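Local atomic coordinates of HpcH/HpaI aldolase (Desulfitobacterium hafniense, PDB entry 3QZ6), a protein that belongs to the HpcH/HpaI aldolase/citrate lyase family and folds as a TIM barrel of eight parallel strands wrapped by helices, with two chains in the assembly. Residues 98-103 against 163-168; 74-79 against 107-112. All blocks are in the same frame, centred on the assembly; numbering follows the deposited sequence.

Contact 1: residues 98-103 against 163-168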
ATOM      1  N   GLN A  98      18.589   0.673 -25.907  1.00 30.60           N
ATOM      2  CA  GLN A  98      19.937   0.407 -26.396  1.00 36.61           C
ATOM      3  C   GLN A  98      20.275   1.021 -27.753  1.00 35.13           C
ATOM      4  O   GLN A  98      21.399   0.870 -28.226  1.00 34.22           O
ATOM      5  CB  GLN A  98      20.182  -1.098 -26.462  1.00 37.69           C
ATOM      6  CG  GLN A  98      20.190  -1.787 -25.122  1.00 41.65           C
ATOM      7  CD  GLN A  98      20.863  -3.138 -25.195  1.00 48.20           C
ATOM      8  OE1 GLN A  98      22.076  -3.227 -25.406  1.00 52.02           O
ATOM      9  NE2 GLN A  98      20.081  -4.199 -25.036  1.00 42.50           N
ATOM     10  N   SER A  99      19.325   1.695 -28.393  1.00 30.08           N
ATOM     11  CA  SER A  99      19.609   2.257 -29.718  1.00 30.23           C
ATOM     12  C   SER A  99      18.652   3.374 -30.077  1.00 30.22           C
ATOM     13  O   SER A  99      17.565   3.478 -29.508  1.00 28.67           O
ATOM     14  CB  SER A  99      19.467   1.171 -30.780  1.00 33.45           C
ATOM     15  OG  SER A  99      18.115   0.751 -30.838  1.00 36.90           O
ATOM     16  N   ALA A 100      19.052   4.197 -31.039  1.00 24.59           N
ATOM     17  CA  ALA A 100      18.192   5.255 -31.542  1.00 24.21           C
ATOM     18  C   ALA A 100      16.907   4.650 -32.093  1.00 27.67           C
ATOM     19  O   ALA A 100      15.837   5.241 -31.972  1.00 30.22           O
ATOM     20  CB  ALA A 100      18.906   6.065 -32.633  1.00 27.56           C
ATOM     21  N   GLU A 101      17.011   3.462 -32.685  1.00 24.30           N
ATOM     22  CA  GLU A 101      15.862   2.873 -33.360  1.00 29.97           C
ATOM     23  C   GLU A 101      14.690   2.648 -32.397  1.00 28.55           C
ATOM     24  O   GLU A 101      13.537   2.885 -32.746  1.00 25.78           O
ATOM     25  CB  GLU A 101      16.243   1.576 -34.073  1.00 37.80           C
ATOM     26  CG  GLU A 101      15.066   0.917 -34.794  1.00 53.82           C
ATOM     27  CD  GLU A 101      14.310   1.879 -35.716  1.00 62.71           C
ATOM     28  OE1 GLU A 101      14.969   2.661 -36.444  1.00 67.42           O
ATOM     29  OE2 GLU A 101      13.054   1.852 -35.706  1.00 54.83           O
ATOM     30  N   THR A 102      14.986   2.194 -31.184  1.00 21.79           N
ATOM     31  CA  THR A 102      13.938   1.976 -30.190  1.00 22.81           C
ATOM     32  C   THR A 102      13.201   3.279 -29.896  1.00 23.58           C
ATOM     33  O   THR A 102      11.981   3.298 -29.766  1.00 24.42           O
ATOM     34  CB  THR A 102      14.525   1.407 -28.893  1.00 26.79           C
ATOM     35  OG1 THR A 102      15.084   0.115 -29.161  1.00 30.56           O
ATOM     36  CG2 THR A 102      13.452   1.279 -27.821  1.00 24.72           C
HETATM   37  N   MSE A 103      13.953   4.368 -29.785  1.00 22.64           N
HETATM   38  CA  MSE A 103      13.357   5.675 -29.547  1.00 23.35           C
HETATM   39  C   MSE A 103      12.567   6.163 -30.759  1.00 24.00           C
HETATM   40  O   MSE A 103      11.482   6.736 -30.611  1.00 22.75           O
HETATM   41  CB  MSE A 103      14.431   6.696 -29.175  1.00 22.98           C
HETATM   42  CG  MSE A 103      15.060   6.467 -27.814  1.00 27.22           C
HETATM   43 SE   MSE A 103      13.729   6.483 -26.361  0.79 47.45          SE
HETATM   44  CE  MSE A 103      13.435   4.656 -26.224  1.00 14.60           C
ATOM     45  N   LEU A 163      19.893   9.766 -27.395  1.00 28.57           N
ATOM     46  CA  LEU A 163      19.240  10.985 -26.913  1.00 29.35           C
ATOM     47  C   LEU A 163      19.016  12.063 -27.976  1.00 30.55           C
ATOM     48  O   LEU A 163      18.314  13.039 -27.722  1.00 33.60           O
ATOM     49  CB  LEU A 163      20.000  11.572 -25.719  1.00 28.03           C
ATOM     50  CG  LEU A 163      20.149  10.628 -24.525  1.00 26.39           C
ATOM     51  CD1 LEU A 163      20.790  11.353 -23.343  1.00 28.01           C
ATOM     52  CD2 LEU A 163      18.797  10.058 -24.132  1.00 25.61           C
ATOM     53  N   ALA A 164      19.603  11.895 -29.160  1.00 23.04           N
ATOM     54  CA  ALA A 164      19.426  12.869 -30.235  1.00 23.66           C
ATOM     55  C   ALA A 164      18.120  12.660 -31.002  1.00 28.26           C
ATOM     56  O   ALA A 164      17.716  13.507 -31.792  1.00 32.46           O
ATOM     57  CB  ALA A 164      20.623  12.835 -31.210  1.00 30.58           C
ATOM     58  N   VAL A 165      17.463  11.526 -30.780  1.00 27.83           N
ATOM     59  CA  VAL A 165      16.206  11.250 -31.464  1.00 28.60           C
ATOM     60  C   VAL A 165      15.168  12.298 -31.077  1.00 28.46           C
ATOM     61  O   VAL A 165      14.959  12.569 -29.897  1.00 30.42           O
ATOM     62  CB  VAL A 165      15.680   9.828 -31.154  1.00 25.12           C
ATOM     63  CG1 VAL A 165      14.290   9.644 -31.716  1.00 21.74           C
ATOM     64  CG2 VAL A 165      16.639   8.764 -31.737  1.00 20.21           C
ATOM     65  N   GLN A 166      14.534  12.896 -32.076  1.00 26.56           N
ATOM     66  CA  GLN A 166      13.504  13.900 -31.841  1.00 31.27           C
ATOM     67  C   GLN A 166      12.301  13.274 -31.125  1.00 26.56           C
ATOM     68  O   GLN A 166      11.805  12.217 -31.521  1.00 24.03           O
ATOM     69  CB  GLN A 166      13.067  14.516 -33.165  1.00 36.35           C
ATOM     70  CG  GLN A 166      11.986  15.578 -33.037  1.00 48.00           C
ATOM     71  CD  GLN A 166      11.489  16.055 -34.395  1.00 59.66           C
ATOM     72  OE1 GLN A 166      10.643  15.413 -35.025  1.00 58.88           O
ATOM     73  NE2 GLN A 166      12.026  17.178 -34.858  1.00 63.82           N
ATOM     74  N   GLY A 167      11.850  13.915 -30.056  1.00 24.68           N
ATOM     75  CA  GLY A 167      10.735  13.390 -29.290  1.00 26.89           C
ATOM     76  C   GLY A 167      11.160  12.748 -27.981  1.00 29.37           C
ATOM     77  O   GLY A 167      10.319  12.391 -27.168  1.00 29.77           O
ATOM     78  N   VAL A 168      12.462  12.594 -27.761  1.00 29.23           N
ATOM     79  CA  VAL A 168      12.917  12.046 -26.484  1.00 27.86           C
ATOM     80  C   VAL A 168      12.973  13.162 -25.456  1.00 27.49           C
ATOM     81  O   VAL A 168      13.744  14.103 -25.600  1.00 25.39           O
ATOM     82  CB  VAL A 168      14.300  11.394 -26.588  1.00 30.04           C
ATOM     83  CG1 VAL A 168      14.749  10.895 -25.214  1.00 29.99           C
ATOM     84  CG2 VAL A 168      14.278  10.257 -27.599  1.00 29.76           C
TER

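Contact 2: residues 74-79 against 107-112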
ATOM      1  N   PRO A  74       6.691  -3.204 -21.081  1.00 18.77           N
ATOM      2  CA  PRO A  74       7.669  -4.291 -21.263  1.00 20.13           C
ATOM      3  C   PRO A  74       8.303  -4.337 -22.657  1.00 21.16           C
ATOM      4  O   PRO A  74       9.385  -4.894 -22.831  1.00 20.87           O
ATOM      5  CB  PRO A  74       6.829  -5.546 -21.030  1.00 18.44           C
ATOM      6  CG  PRO A  74       5.424  -5.132 -21.436  1.00 16.64           C
ATOM      7  CD  PRO A  74       5.303  -3.695 -21.002  1.00 16.55           C
ATOM      8  N   GLN A  75       7.624  -3.787 -23.649  1.00 17.12           N
ATOM      9  CA  GLN A  75       8.157  -3.776 -25.007  1.00 21.59           C
ATOM     10  C   GLN A  75       7.458  -2.658 -25.750  1.00 23.47           C
ATOM     11  O   GLN A  75       6.372  -2.229 -25.361  1.00 21.58           O
ATOM     12  CB  GLN A  75       7.919  -5.116 -25.723  1.00 24.05           C
ATOM     13  CG  GLN A  75       6.458  -5.366 -26.092  1.00 21.31           C
ATOM     14  CD  GLN A  75       6.150  -6.826 -26.367  1.00 22.79           C
ATOM     15  OE1 GLN A  75       6.906  -7.710 -25.981  1.00 18.45           O
ATOM     16  NE2 GLN A  75       5.018  -7.087 -27.022  1.00 23.98           N
ATOM     17  N   VAL A  76       8.090  -2.170 -26.805  1.00 19.17           N
ATOM     18  CA  VAL A  76       7.530  -1.077 -27.577  1.00 19.87           C
ATOM     19  C   VAL A  76       6.718  -1.622 -28.745  1.00 21.95           C
ATOM     20  O   VAL A  76       7.271  -2.124 -29.711  1.00 27.90           O
ATOM     21  CB  VAL A  76       8.648  -0.165 -28.094  1.00 22.44           C
ATOM     22  CG1 VAL A  76       8.083   0.930 -28.992  1.00 27.75           C
ATOM     23  CG2 VAL A  76       9.402   0.435 -26.913  1.00 18.03           C
ATOM     24  N   ASP A  77       5.399  -1.574 -28.631  1.00 19.20           N
ATOM     25  CA  ASP A  77       4.545  -1.889 -29.773  1.00 20.33           C
ATOM     26  C   ASP A  77       3.281  -1.050 -29.714  1.00 20.46           C
ATOM     27  O   ASP A  77       3.052  -0.330 -28.744  1.00 17.74           O
ATOM     28  CB  ASP A  77       4.243  -3.400 -29.906  1.00 20.33           C
ATOM     29  CG  ASP A  77       3.454  -3.959 -28.728  1.00 26.96           C
ATOM     30  OD1 ASP A  77       2.913  -3.147 -27.933  1.00 22.39           O
ATOM     31  OD2 ASP A  77       3.373  -5.219 -28.607  1.00 19.21           O
ATOM     32  N   ARG A  78       2.469  -1.148 -30.758  1.00 17.13           N
ATOM     33  CA  ARG A  78       1.286  -0.314 -30.889  1.00 21.81           C
ATOM     34  C   ARG A  78       0.282  -0.633 -29.796  1.00 23.31           C
ATOM     35  O   ARG A  78      -0.345   0.277 -29.235  1.00 20.69           O
ATOM     36  CB  ARG A  78       0.656  -0.493 -32.277  1.00 20.53           C
ATOM     37  CG  ARG A  78      -0.374   0.577 -32.621  1.00 19.94           C
ATOM     38  CD  ARG A  78      -0.698   0.567 -34.118  1.00 23.41           C
ATOM     39  NE  ARG A  78      -1.490   1.739 -34.462  1.00 22.42           N
ATOM     40  CZ  ARG A  78      -2.808   1.812 -34.327  1.00 24.68           C
ATOM     41  NH1 ARG A  78      -3.495   0.767 -33.873  1.00 22.88           N
ATOM     42  NH2 ARG A  78      -3.441   2.925 -34.665  1.00 25.77           N
ATOM     43  N   ALA A  79       0.138  -1.921 -29.480  1.00 17.97           N
ATOM     44  CA  ALA A  79      -0.798  -2.343 -28.433  1.00 18.56           C
ATOM     45  C   ALA A  79      -0.530  -1.599 -27.123  1.00 24.50           C
ATOM     46  O   ALA A  79      -1.463  -1.128 -26.469  1.00 26.41           O
ATOM     47  CB  ALA A  79      -0.729  -3.850 -28.213  1.00 15.46           C
ATOM     48  N   VAL A 107       8.598   7.024 -30.509  1.00 19.85           N
ATOM     49  CA  VAL A 107       8.064   8.308 -30.942  1.00 23.43           C
ATOM     50  C   VAL A 107       7.072   8.157 -32.112  1.00 24.56           C
ATOM     51  O   VAL A 107       6.031   8.815 -32.139  1.00 22.23           O
ATOM     52  CB  VAL A 107       9.197   9.289 -31.301  1.00 24.00           C
ATOM     53  CG1 VAL A 107       8.627  10.565 -31.939  1.00 23.29           C
ATOM     54  CG2 VAL A 107      10.009   9.617 -30.047  1.00 24.71           C
ATOM     55  N   ARG A 108       7.381   7.286 -33.067  1.00 21.12           N
ATOM     56  CA  ARG A 108       6.457   7.054 -34.184  1.00 22.58           C
ATOM     57  C   ARG A 108       5.074   6.605 -33.691  1.00 26.42           C
ATOM     58  O   ARG A 108       4.043   7.017 -34.226  1.00 21.74           O
ATOM     59  CB  ARG A 108       7.010   6.004 -35.146  1.00 21.02           C
ATOM     60  CG  ARG A 108       6.157   5.823 -36.422  1.00 23.15           C
ATOM     61  CD  ARG A 108       6.675   4.686 -37.318  1.00 27.97           C
ATOM     62  NE  ARG A 108       6.542   3.365 -36.693  1.00 27.90           N
ATOM     63  CZ  ARG A 108       5.424   2.638 -36.681  1.00 30.79           C
ATOM     64  NH1 ARG A 108       4.317   3.088 -37.259  1.00 32.64           N
ATOM     65  NH2 ARG A 108       5.410   1.450 -36.091  1.00 26.45           N
ATOM     66  N   LEU A 109       5.054   5.751 -32.674  1.00 20.99           N
ATOM     67  CA  LEU A 109       3.792   5.219 -32.171  1.00 21.65           C
ATOM     68  C   LEU A 109       3.060   6.210 -31.281  1.00 23.26           C
ATOM     69  O   LEU A 109       1.837   6.156 -31.156  1.00 22.60           O
ATOM     70  CB  LEU A 109       4.039   3.930 -31.400  1.00 18.67           C
ATOM     71  CG  LEU A 109       4.505   2.727 -32.228  1.00 22.65           C
ATOM     72  CD1 LEU A 109       4.967   1.604 -31.305  1.00 22.51           C
ATOM     73  CD2 LEU A 109       3.398   2.232 -33.166  1.00 15.41           C
ATOM     74  N   ALA A 110       3.814   7.125 -30.682  1.00 22.58           N
ATOM     75  CA  ALA A 110       3.295   7.983 -29.617  1.00 21.63           C
ATOM     76  C   ALA A 110       2.799   9.339 -30.099  1.00 22.80           C
ATOM     77  O   ALA A 110       2.039  10.006 -29.396  1.00 20.98           O
ATOM     78  CB  ALA A 110       4.361   8.181 -28.551  1.00 15.74           C
ATOM     79  N   LYS A 111       3.248   9.759 -31.278  1.00 19.17           N
ATOM     80  CA  LYS A 111       2.934  11.100 -31.776  1.00 23.32           C
ATOM     81  C   LYS A 111       1.955  11.050 -32.941  1.00 25.03           C
ATOM     82  O   LYS A 111       2.076  10.201 -33.822  1.00 23.32           O
ATOM     83  CB  LYS A 111       4.211  11.817 -32.248  1.00 24.45           C
ATOM     84  CG  LYS A 111       5.208  12.123 -31.159  1.00 28.59           C
ATOM     85  CD  LYS A 111       4.677  13.166 -30.199  1.00 34.33           C
ATOM     86  CE  LYS A 111       5.535  13.252 -28.947  1.00 30.89           C
ATOM     87  NZ  LYS A 111       6.656  14.196 -29.090  1.00 32.21           N
ATOM     88  N   TYR A 112       0.998  11.972 -32.946  1.00 20.95           N
ATOM     89  CA  TYR A 112       0.087  12.135 -34.071  1.00 21.59           C
ATOM     90  C   TYR A 112       0.839  12.688 -35.275  1.00 25.24           C
ATOM     91  O   TYR A 112       1.867  13.341 -35.115  1.00 22.39           O
ATOM     92  CB  TYR A 112      -1.020  13.129 -33.714  1.00 18.51           C
ATOM     93  CG  TYR A 112      -1.968  12.649 -32.644  1.00 22.09           C
ATOM     94  CD1 TYR A 112      -2.697  11.475 -32.813  1.00 19.90           C
ATOM     95  CD2 TYR A 112      -2.157  13.380 -31.476  1.00 18.92           C
ATOM     96  CE1 TYR A 112      -3.584  11.034 -31.839  1.00 18.85           C
ATOM     97  CE2 TYR A 112      -3.051  12.946 -30.491  1.00 18.39           C
ATOM     98  CZ  TYR A 112      -3.753  11.774 -30.682  1.00 19.62           C
ATOM     99  OH  TYR A 112      -4.643  11.339 -29.718  1.00 19.42           O
TER

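Contact 1: residues 98-103 against 163-168
Val-165 spreads its two methyls over Ala-100 and Met-103, residues one turn apart at the start of helix 100-110. Its CG2 reaches the methyl CB of Ala-100 at 3.6 Å and lies equally near the carbonyl O of the same residue. The other methyl, CG1, placed anti to the backbone N (chi1 172°), packs 3.9 Å from CB of Met-103, a selenomethionine. From Val-165 to Val-168 the loop makes a type II beta turn, closed by Val-168 N on Val-165 O at 3.3 Å, with Gly-167 at its third position taking the positive phi (104°) usual there. This turn brings Val-168 back beside the same helix. CG2 of Val-168 meets CG of Met-103 at 3.9 Å and its SE at 4.0 Å, the two side chains crossing at about a right angle. Bends at chi2 and chi3 lead the end of Met-103 away from residues 163-168; the side chain also touches Ile-94 of strand 91-94 and Ile-162 of helix 159-163. At the helix start, Ser-99 is the N-cap, its OG receiving a weak bond from Thr-102 N at 3.5 Å. The side chains that meet are apolar, and the contact is partly buried. It joins the first turn of a helix following one barrel strand to the loop leading into strand 170-173, packing that belongs to the outer layer of a TIM barrel.

Contact 2: residues 74-79 against 107-112
The flat peptide group joining Asp-77 to Arg-78 carries the CD1 methyl of Leu-109 on one face, 3.5 Å from the carbonyl carbon C of Asp-77. In this TIM barrel the two residue ranges belong to consecutive beta-alpha units: the loop entering helix 78-87 and its first residue meet the last turn of helix 100-110. Leu-109, buried, supplies the whole of the second side; with CG anti to the carbonyl carbon (chi1 -68°), its branch reaches residues 76-78 with both methyls. CD1 also touches CG1 of Val-76 at 3.9 Å, while CD2 rests 4.0 Å from CB of Arg-78, against the aliphatic root of that extended side chain. Val-81 of helix 78-87 adds a further contact to Leu-109. The CB of Asp-77 points away from Leu-109. Asp-77 is the N-cap of helix 78-87, and its OD1 bonds to ND1 of His-80. Gln-75 NE2 donates to the other oxygen, OD2, at 3.0 Å, approaching 50° out of the carboxylate plane although OD2 lies nearly in the plane of the Gln-75 amide. Where helix 100-110 ends, Val-107 O accepts two backbone bonds, from Ala-110 N and from Lys-111 N, each 3.1 Å long.

Helix 100-110 is common to both contacts: its first turn packs on Val-165 and Val-168 in contact 1, and Leu-109 of its last turn on residues 76-78 in contact 2. The segments alternate along the chain, and the contact centres lie about 13 Å apart, on the same side of the chain's centre. They also touch directly. CG2 of Val-107 packs 3.5 Å from O of Gln-166 and 3.9 Å from CA of Gly-167, bringing the turn of contact 1 against the helix of contact 2. A looser approach, Thr-102 CG2 to Val-76 CG2 at 4.2 Å, joins the other two segments. Both contacts pack helix 100-110 against neighbouring segments outside the barrel strands, and no other chain of the assembly touches them.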